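Local coordinates for protein ribosomal RNA small subunit methyltransferase E (Legionella pneumophila, PDB 5O95) that probably methylates the N3 position of a specific uridine in 16S ribosomal RNA, using S-adenosyl-L-methionine as methyl donor, at residues 20-25 with 64-69; 114-119 with 201-206. One frame throughout, in Å; residues are numbered along the deposited sequence.

In the fold
The two contacts sample the two-domain plan of an RsmE-family methyltransferase, one in each domain. Interaction 1 comes first along the chain and joins strands 20-22 and 64-74 at one border of the mixed sheet of the PUA domain. Interaction 2 opens only after that contact has closed; it belongs to the SPOUT-clan methyltransferase domain, where the loop following strand 109-114 meets the start of helix 204-212. Their centres lie about 47 Å apart on opposite sides of the chain's centre, and their nearest atoms are about 30 Å from each other. Interaction 1 is therefore sheet architecture remote from the cofactor site, whereas interaction 2 adjoins residues that bind S-adenosyl-L-methionine.

Interaction 1 of 2, residues 20-25 with 64-69; sequences LLELSP and QVFVRI
Glu22 OE2 accepts a 2.7 Å hydrogen bond from Gln64 NE2. The oxygen is met from above its carboxylate plane, 46° out, while that oxygen lies close to the amide plane of Gln64. The other carboxylate oxygen, OE1, takes a bond from a water that is linked only weakly to the same NE2. Glu22 runs out fully extended, its CG anti to the backbone N (chi1 -179°), and this lays the chain alongside Phe66: CG sits over one ring face in a CH-pi contact, 4.2 Å from the Phe66 ring centroid. Arg59 adds a cation-pi contact to the same ring.

The backbones beneath form an antiparallel pair at the border of the PUA-domain sheet, where strand 20-22 is the outermost strand within the chain. Leu21 and Val67 are its hydrogen-bonded pair, joined by a reciprocal pair of N-H...O bonds, and Leu23 N reaches Val65 O at 2.8 Å just past the end of the short strand. Beyond this, a water bridges Leu23 O and Val65 N, continuing the link between the backbones.

On the face carrying Glu22 and Phe66, Leu20 lays its CB over the Arg68 guanidinium, 3.6 Å above the plane and offset toward the rim. That group is steadied by a salt bridge to Glu58 and a hydrogen bond to Gly18 O. On the other face the contacts between these strands are apolar: Leu21 CB lies 3.9 Å from Val67 CG2, and the branched end of Leu23 crosses Val65, with CD1 3.7 Å from Val65 CG1.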
loop_
_atom_site.group_PDB
_atom_site.type_symbol
_atom_site.label_atom_id
_atom_site.label_comp_id
_atom_site.label_asym_id
_atom_site.label_seq_id
_atom_site.Cartn_x
_atom_site.Cartn_y
_atom_site.Cartn_z
ATOM N N LEU B 20 -28.110 -27.622 5.123
ATOM C CA LEU B 20 -28.547 -26.581 4.207
ATOM C C LEU B 20 -28.505 -25.249 4.941
ATOM O O LEU B 20 -29.015 -25.131 6.058
ATOM C CB LEU B 20 -29.968 -26.852 3.711
ATOM C CG LEU B 20 -30.462 -25.912 2.604
ATOM C CD1 LEU B 20 -29.676 -26.117 1.320
ATOM C CD2 LEU B 20 -31.953 -26.131 2.361
ATOM N N LEU B 21 -27.882 -24.255 4.319
ATOM C CA LEU B 21 -27.747 -22.938 4.923
ATOM C C LEU B 21 -28.346 -21.903 3.983
ATOM O O LEU B 21 -27.902 -21.774 2.835
ATOM C CB LEU B 21 -26.274 -22.628 5.175
ATOM C CG LEU B 21 -25.973 -21.211 5.654
ATOM C CD1 LEU B 21 -26.638 -20.954 6.998
ATOM C CD2 LEU B 21 -24.469 -21.004 5.725
ATOM N N GLU B 22 -29.357 -21.180 4.459
ATOM C CA GLU B 22 -29.809 -19.988 3.763
ATOM C C GLU B 22 -28.858 -18.856 4.122
ATOM O O GLU B 22 -28.719 -18.496 5.299
ATOM C CB GLU B 22 -31.231 -19.614 4.169
ATOM C CG GLU B 22 -31.725 -18.386 3.426
ATOM C CD GLU B 22 -33.142 -18.013 3.791
ATOM O OE1 GLU B 22 -33.754 -18.752 4.578
ATOM O OE2 GLU B 22 -33.638 -16.986 3.292
ATOM N N LEU B 23 -28.180 -18.312 3.123
ATOM C CA LEU B 23 -27.227 -17.259 3.425
ATOM C C LEU B 23 -27.936 -16.087 4.073
ATOM O O LEU B 23 -29.124 -15.856 3.838
ATOM C CB LEU B 23 -26.545 -16.800 2.144
ATOM C CG LEU B 23 -25.701 -17.869 1.461
ATOM C CD1 LEU B 23 -25.040 -17.231 0.235
ATOM C CD2 LEU B 23 -24.648 -18.423 2.403
ATOM N N SER B 24 -27.190 -15.338 4.904
ATOM C CA SER B 24 -27.749 -14.116 5.453
ATOM C C SER B 24 -28.220 -13.235 4.303
ATOM O O SER B 24 -27.690 -13.328 3.195
ATOM C CB SER B 24 -26.685 -13.363 6.244
ATOM O OG SER B 24 -25.592 -13.000 5.394
ATOM N N PRO B 25 -29.222 -12.380 4.534
ATOM C CA PRO B 25 -29.685 -11.508 3.443
ATOM C C PRO B 25 -28.566 -10.711 2.793
ATOM O O PRO B 25 -28.546 -10.565 1.564
ATOM C CB PRO B 25 -30.729 -10.617 4.134
ATOM C CG PRO B 25 -31.284 -11.519 5.219
ATOM C CD PRO B 25 -30.101 -12.307 5.719
ATOM N N GLN B 64 -32.735 -14.766 -2.116
ATOM C CA GLN B 64 -32.466 -15.854 -1.191
ATOM C C GLN B 64 -31.535 -16.844 -1.870
ATOM O O GLN B 64 -31.786 -17.267 -3.004
ATOM C CB GLN B 64 -33.756 -16.567 -0.803
ATOM C CG GLN B 64 -34.631 -15.824 0.185
ATOM C CD GLN B 64 -35.851 -16.641 0.577
ATOM O OE1 GLN B 64 -36.725 -16.900 -0.249
ATOM N NE2 GLN B 64 -35.907 -17.066 1.836
ATOM N N VAL B 65 -30.454 -17.196 -1.188
ATOM C CA VAL B 65 -29.505 -18.191 -1.675
ATOM C C VAL B 65 -29.422 -19.298 -0.631
ATOM O O VAL B 65 -29.086 -19.029 0.531
ATOM C CB VAL B 65 -28.121 -17.581 -1.932
ATOM C CG1 VAL B 65 -27.181 -18.651 -2.474
ATOM C CG2 VAL B 65 -28.219 -16.404 -2.914
ATOM N N PHE B 66 -29.710 -20.540 -1.046
ATOM C CA PHE B 66 -29.581 -21.721 -0.196
ATOM C C PHE B 66 -28.378 -22.548 -0.647
ATOM O O PHE B 66 -28.293 -22.932 -1.813
ATOM C CB PHE B 66 -30.846 -22.581 -0.263
ATOM C CG PHE B 66 -32.067 -21.881 0.245
ATOM C CD1 PHE B 66 -32.830 -21.090 -0.600
ATOM C CD2 PHE B 66 -32.446 -21.994 1.575
ATOM C CE1 PHE B 66 -33.951 -20.428 -0.131
ATOM C CE2 PHE B 66 -33.576 -21.342 2.048
ATOM C CZ PHE B 66 -34.323 -20.557 1.197
ATOM N N VAL B 67 -27.462 -22.819 0.270
ATOM C CA VAL B 67 -26.241 -23.544 -0.060
ATOM C C VAL B 67 -26.184 -24.832 0.744
ATOM O O VAL B 67 -26.621 -24.896 1.895
ATOM C CB VAL B 67 -24.961 -22.701 0.128
ATOM C CG1 VAL B 67 -25.131 -21.351 -0.549
ATOM C CG2 VAL B 67 -24.589 -22.559 1.607
ATOM N N ARG B 68 -25.631 -25.864 0.126
ATOM C CA ARG B 68 -25.492 -27.166 0.756
ATOM C C ARG B 68 -24.044 -27.310 1.200
ATOM O O ARG B 68 -23.129 -27.216 0.377
ATOM C CB ARG B 68 -25.902 -28.268 -0.222
ATOM C CG ARG B 68 -25.829 -29.681 0.357
ATOM C CD ARG B 68 -26.845 -29.892 1.490
ATOM N NE ARG B 68 -28.225 -29.740 1.035
ATOM C CZ ARG B 68 -29.291 -29.996 1.788
ATOM N NH1 ARG B 68 -29.131 -30.405 3.038
ATOM N NH2 ARG B 68 -30.517 -29.833 1.298
ATOM N N ILE B 69 -23.839 -27.462 2.507
ATOM C CA ILE B 69 -22.508 -27.631 3.072
ATOM C C ILE B 69 -22.051 -29.057 2.797
ATOM O O ILE B 69 -22.693 -30.019 3.240
ATOM C CB ILE B 69 -22.508 -27.370 4.588
ATOM C CG1 ILE B 69 -23.195 -26.047 4.939
ATOM C CG2 ILE B 69 -21.083 -27.445 5.123
ATOM C CD1 ILE B 69 -22.472 -24.861 4.463
HETATM O O HOH W 1 -36.747 -19.326 4.201
HETATM O O HOH W 2 -30.113 -15.624 1.218
#

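Interaction 2 of 2, residues 114-119 with 201-206; sequences ITERCQ and GFSDEE
A single water sits between Thr115 and Glu206, gripped by four bonds: it accepts from Thr115 OG1 and Arg117 N and donates to Gly201 O and, at 2.6 Å, to Glu206 OE1. It ties the type I beta turn of Thr115 to Cys118 to the start of helix 204-212, where Ser203 and Glu206 form a capping box. In this reciprocal N-terminal motif, Glu206 N donates to Ser203 OG while Ser203 N returns a 3.0 Å bond to the anti lone pair of Glu206 OE1.

The second oxygen of that carboxylate faces the turn. Glu206 OE2 receives Glu116 N at 2.8 Å, on its syn side and 31° out of the plane, so both oxygens are engaged and the carboxylate's rotation is probably fixed. Glu116 CB closes over the same group, and its own OE2 comes within 3.3 Å of Ser203 CB.

The contact borders the cofactor pocket of this SPOUT-clan domain: the side chain of Phe202 comes, at its nearest atoms, to about 3 Å from Gly197, which binds S-adenosyl-L-methionine. Arg117 extends from CG to NE along the chain at Gly201, with NH1 hydrogen-bonded to Gly200 O. One face of its guanidinium rests against the backbone, where Phe202 O sits 3.2 Å above the plane toward the rim and Ser203 N lies 3.8 Å above its centre.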
loop_
_atom_site.group_PDB
_atom_site.type_symbol
_atom_site.label_atom_id
_atom_site.label_comp_id
_atom_site.label_asym_id
_atom_site.label_seq_id
_atom_site.Cartn_x
_atom_site.Cartn_y
_atom_site.Cartn_z
ATOM N N ILE B 114 -8.101 9.334 17.496
ATOM C CA ILE B 114 -8.295 10.781 17.440
ATOM C C ILE B 114 -7.124 11.409 18.164
ATOM O O ILE B 114 -6.848 11.072 19.322
ATOM C CB ILE B 114 -9.635 11.194 18.071
ATOM C CG1 ILE B 114 -10.769 10.382 17.436
ATOM C CG2 ILE B 114 -9.846 12.686 17.883
ATOM C CD1 ILE B 114 -12.065 10.421 18.241
ATOM N N THR B 115 -6.405 12.292 17.466
ATOM C CA THR B 115 -5.258 12.994 18.004
ATOM C C THR B 115 -5.443 14.477 17.735
ATOM O O THR B 115 -6.362 14.890 17.018
ATOM C CB THR B 115 -3.938 12.504 17.384
ATOM O OG1 THR B 115 -3.752 13.113 16.103
ATOM C CG2 THR B 115 -3.938 10.992 17.226
ATOM N N GLU B 116 -4.539 15.271 18.316
ATOM C CA GLU B 116 -4.712 16.720 18.354
ATOM C C GLU B 116 -4.658 17.326 16.957
ATOM O O GLU B 116 -5.393 18.276 16.657
ATOM C CB GLU B 116 -3.650 17.329 19.267
ATOM C CG GLU B 116 -3.714 18.839 19.422
ATOM C CD GLU B 116 -2.726 19.365 20.457
ATOM O OE1 GLU B 116 -2.862 19.021 21.652
ATOM O OE2 GLU B 116 -1.802 20.112 20.073
ATOM N N ARG B 117 -3.828 16.768 16.074
ATOM C CA ARG B 117 -3.617 17.344 14.754
ATOM C C ARG B 117 -4.405 16.662 13.635
ATOM O O ARG B 117 -4.119 16.911 12.461
ATOM C CB ARG B 117 -2.129 17.380 14.427
ATOM C CG ARG B 117 -1.359 18.153 15.469
ATOM C CD ARG B 117 0.072 18.374 15.057
ATOM N NE ARG B 117 0.770 19.259 15.984
ATOM C CZ ARG B 117 2.095 19.368 16.020
ATOM N NH1 ARG B 117 2.834 18.633 15.196
ATOM N NH2 ARG B 117 2.681 20.201 16.875
ATOM N N CYS B 118 -5.393 15.827 13.956
ATOM C CA CYS B 118 -6.212 15.257 12.894
ATOM C C CYS B 118 -6.977 16.356 12.163
ATOM O O CYS B 118 -7.366 17.369 12.749
ATOM C CB CYS B 118 -7.184 14.218 13.457
ATOM S SG CYS B 118 -6.347 12.749 14.070
ATOM N N GLN B 119 -7.171 16.160 10.859
ATOM C CA GLN B 119 -7.788 17.188 10.029
ATOM C C GLN B 119 -9.310 17.202 10.111
ATOM O O GLN B 119 -9.934 18.116 9.560
ATOM C CB GLN B 119 -7.373 17.006 8.564
ATOM C CG GLN B 119 -5.951 17.431 8.247
ATOM C CD GLN B 119 -5.560 17.127 6.813
ATOM O OE1 GLN B 119 -5.138 16.012 6.499
ATOM N NE2 GLN B 119 -5.703 18.117 5.931
ATOM N N GLY B 201 1.496 15.211 12.308
ATOM C CA GLY B 201 2.326 14.756 13.406
ATOM C C GLY B 201 1.641 14.820 14.758
ATOM O O GLY B 201 0.412 14.777 14.878
ATOM N N PHE B 202 2.472 14.920 15.800
ATOM C CA PHE B 202 2.019 14.939 17.186
ATOM C C PHE B 202 2.551 16.174 17.901
ATOM O O PHE B 202 3.673 16.623 17.646
ATOM C CB PHE B 202 2.538 13.714 17.944
ATOM C CG PHE B 202 2.086 12.394 17.368
ATOM C CD1 PHE B 202 0.860 11.855 17.719
ATOM C CD2 PHE B 202 2.892 11.692 16.496
ATOM C CE1 PHE B 202 0.453 10.637 17.196
ATOM C CE2 PHE B 202 2.491 10.488 15.973
ATOM C CZ PHE B 202 1.265 9.961 16.329
ATOM N N SER B 203 1.752 16.699 18.827
ATOM C CA SER B 203 2.201 17.822 19.640
ATOM C C SER B 203 3.229 17.350 20.665
ATOM O O SER B 203 3.371 16.154 20.935
ATOM C CB SER B 203 1.019 18.469 20.360
ATOM O OG SER B 203 0.596 17.671 21.450
ATOM N N ASP B 204 3.963 18.311 21.236
ATOM C CA ASP B 204 4.953 17.973 22.256
ATOM C C ASP B 204 4.309 17.273 23.443
ATOM O O ASP B 204 4.896 16.350 24.024
ATOM C CB ASP B 204 5.678 19.235 22.728
ATOM C CG ASP B 204 6.667 19.752 21.708
ATOM O OD1 ASP B 204 7.143 18.951 20.877
ATOM O OD2 ASP B 204 6.973 20.963 21.744
ATOM N N GLU B 205 3.100 17.698 23.817
ATOM C CA GLU B 205 2.409 17.081 24.942
ATOM C C GLU B 205 1.980 15.657 24.610
ATOM O O GLU B 205 2.027 14.772 25.472
ATOM C CB GLU B 205 1.213 17.946 25.349
ATOM C CG GLU B 205 0.265 17.311 26.349
ATOM C CD GLU B 205 -0.967 18.160 26.599
ATOM O OE1 GLU B 205 -1.064 19.257 26.008
ATOM O OE2 GLU B 205 -1.839 17.730 27.382
ATOM N N GLU B 206 1.559 15.415 23.366
ATOM C CA GLU B 206 1.210 14.054 22.973
ATOM C C GLU B 206 2.422 13.139 23.051
ATOM O O GLU B 206 2.318 11.997 23.514
ATOM C CB GLU B 206 0.612 14.049 21.567
ATOM C CG GLU B 206 -0.754 14.694 21.516
ATOM C CD GLU B 206 -1.365 14.655 20.137
ATOM O OE1 GLU B 206 -0.686 15.048 19.166
ATOM O OE2 GLU B 206 -2.529 14.229 20.029
HETATM O O HOH W 3 -1.679 14.880 16.722
#